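Local coordinates for type II secretion system protein C (Vibrio cholerae, PDB 2I6V) that is probably required, as an inner-membrane protein of the type II secretion system with a periplasmic PDZ domain, for export of cholera toxin through the outer membrane, at residues A45-D50 with N58-S63. Numbering follows the deposited sequence.
Sequences ALNGLD and NTLFQS
Leu60 reaches out from the helix toward the beta turn of 46-49 and sets its two methyls among Leu46, Asn47 and Leu49. One methyl does most of the work: Leu60 CD2 lies 4.1 Å from Leu46 CG, near the carbonyl oxygen of Leu46, and 4.2 Å from Leu49 CD1, so the leucines on the two arms of the turn meet one methyl. The other methyl, Leu60 CD1, comes to 3.9 Å from Asn47 ND2, a plain van der Waals approach. The amide's OD1 is bound instead by the backbone N of Ser71, which fixes that end of Asn47. With CG anti to the backbone N (chi1 -173°), Leu60 extends out from the helix, and Leu49, pointing back toward it, covers the rest of the 9.0 Å between Leu60 CA and Leu49 CA. Leu46 also turns to Phe61, whose side chain it crosses at about a right angle; Leu46 CD2 sits 3.9 Å from Phe61 CE1, approaching the ring obliquely. The turn is type I', closed by Leu46 and Leu49 pairing backbone to backbone in both directions. It joins strands 42-46 and 49-50, and the contact packs this hairpin of the PDZ domain against Leu60 and Phe61 of helix 54-62; Leu49 also touches Val56 and Met57 earlier in the same helix, with Met70 and Leu72 of strand 69-76 also touching Leu46.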
loop_
_atom_site.group_PDB
_atom_site.type_symbol
_atom_site.label_atom_id
_atom_site.label_comp_id
_atom_site.label_asym_id
_atom_site.label_seq_id
_atom_site.Cartn_x
_atom_site.Cartn_y
_atom_site.Cartn_z
ATOM N N ALA A 45 -3.230 -5.572 -0.353
ATOM C CA ALA A 45 -3.135 -5.704 -1.805
ATOM C C ALA A 45 -2.829 -4.376 -2.467
ATOM O O ALA A 45 -3.112 -3.310 -1.913
ATOM C CB ALA A 45 -4.422 -6.292 -2.369
ATOM N N LEU A 46 -2.268 -4.452 -3.668
ATOM C CA LEU A 46 -1.976 -3.281 -4.478
ATOM C C LEU A 46 -2.494 -3.575 -5.881
ATOM O O LEU A 46 -2.098 -4.568 -6.489
ATOM C CB LEU A 46 -0.462 -3.041 -4.492
ATOM C CG LEU A 46 0.088 -1.753 -5.092
ATOM C CD1 LEU A 46 -0.678 -0.537 -4.574
ATOM C CD2 LEU A 46 1.582 -1.639 -4.752
ATOM N N ASN A 47 -3.403 -2.736 -6.384
ATOM C CA ASN A 47 -4.090 -3.034 -7.645
ATOM C C ASN A 47 -4.715 -4.435 -7.689
ATOM O O ASN A 47 -4.772 -5.072 -8.749
ATOM C CB ASN A 47 -3.141 -2.853 -8.834
ATOM C CG ASN A 47 -2.727 -1.415 -9.034
ATOM O OD1 ASN A 47 -3.174 -0.519 -8.315
ATOM N ND2 ASN A 47 -1.868 -1.182 -10.020
ATOM N N GLY A 48 -5.173 -4.922 -6.537
ATOM C CA GLY A 48 -5.845 -6.220 -6.462
ATOM C C GLY A 48 -4.892 -7.401 -6.386
ATOM O O GLY A 48 -5.314 -8.554 -6.296
ATOM N N LEU A 49 -3.600 -7.106 -6.415
ATOM C CA LEU A 49 -2.571 -8.122 -6.380
ATOM C C LEU A 49 -1.998 -8.209 -4.964
ATOM O O LEU A 49 -1.916 -7.212 -4.245
ATOM C CB LEU A 49 -1.467 -7.790 -7.378
ATOM C CG LEU A 49 -1.887 -7.803 -8.858
ATOM C CD1 LEU A 49 -0.973 -6.929 -9.695
ATOM C CD2 LEU A 49 -1.922 -9.233 -9.386
ATOM N N ASP A 50 -1.584 -9.409 -4.580
ATOM C CA ASP A 50 -1.163 -9.673 -3.205
ATOM C C ASP A 50 0.196 -9.025 -2.918
ATOM O O ASP A 50 1.188 -9.359 -3.552
ATOM C CB ASP A 50 -1.125 -11.194 -3.010
ATOM C CG ASP A 50 -0.914 -11.617 -1.563
ATOM O OD1 ASP A 50 -0.355 -10.841 -0.751
ATOM O OD2 ASP A 50 -1.303 -12.766 -1.261
ATOM N N ASN A 58 7.519 -7.050 -7.772
ATOM C CA ASN A 58 8.603 -6.603 -8.641
ATOM C C ASN A 58 8.120 -6.276 -10.056
ATOM O O ASN A 58 8.438 -5.226 -10.617
ATOM C CB ASN A 58 9.709 -7.647 -8.699
ATOM C CG ASN A 58 10.904 -7.166 -9.482
ATOM O OD1 ASN A 58 11.478 -6.117 -9.177
ATOM N ND2 ASN A 58 11.279 -7.918 -10.507
ATOM N N THR A 59 7.318 -7.171 -10.616
ATOM C CA THR A 59 6.828 -6.977 -11.970
ATOM C C THR A 59 5.940 -5.738 -12.038
ATOM O O THR A 59 6.069 -4.923 -12.956
ATOM C CB THR A 59 6.078 -8.209 -12.453
ATOM O OG1 THR A 59 7.009 -9.282 -12.600
ATOM C CG2 THR A 59 5.411 -7.946 -13.795
ATOM N N LEU A 60 5.050 -5.592 -11.061
ATOM C CA LEU A 60 4.170 -4.421 -11.022
ATOM C C LEU A 60 4.992 -3.132 -10.945
ATOM O O LEU A 60 4.741 -2.168 -11.681
ATOM C CB LEU A 60 3.192 -4.513 -9.850
ATOM C CG LEU A 60 2.098 -3.450 -9.749
ATOM C CD1 LEU A 60 1.182 -3.482 -10.976
ATOM C CD2 LEU A 60 1.297 -3.666 -8.479
ATOM N N PHE A 61 6.003 -3.123 -10.081
ATOM C CA PHE A 61 6.838 -1.922 -9.923
ATOM C C PHE A 61 7.631 -1.544 -11.175
ATOM O O PHE A 61 7.871 -0.355 -11.428
ATOM C CB PHE A 61 7.767 -2.070 -8.718
ATOM C CG PHE A 61 7.040 -2.188 -7.413
ATOM C CD1 PHE A 61 5.923 -1.422 -7.160
ATOM C CD2 PHE A 61 7.472 -3.069 -6.439
ATOM C CE1 PHE A 61 5.247 -1.529 -5.958
ATOM C CE2 PHE A 61 6.806 -3.177 -5.235
ATOM C CZ PHE A 61 5.689 -2.403 -4.995
ATOM N N GLN A 62 8.027 -2.540 -11.963
ATOM C CA GLN A 62 8.722 -2.278 -13.225
ATOM C C GLN A 62 7.841 -1.510 -14.211
ATOM O O GLN A 62 8.345 -0.898 -15.151
ATOM C CB GLN A 62 9.193 -3.584 -13.869
ATOM C CG GLN A 62 10.328 -4.269 -13.131
ATOM C CD GLN A 62 10.757 -5.560 -13.807
ATOM O OE1 GLN A 62 11.753 -6.175 -13.417
ATOM N NE2 GLN A 62 10.004 -5.982 -14.823
ATOM N N SER A 63 6.528 -1.545 -13.993
ATOM C CA SER A 63 5.578 -0.917 -14.907
ATOM C C SER A 63 5.076 0.418 -14.373
ATOM O O SER A 63 4.260 1.087 -15.009
ATOM C CB SER A 63 4.374 -1.838 -15.127
ATOM O OG SER A 63 3.437 -1.710 -14.061
#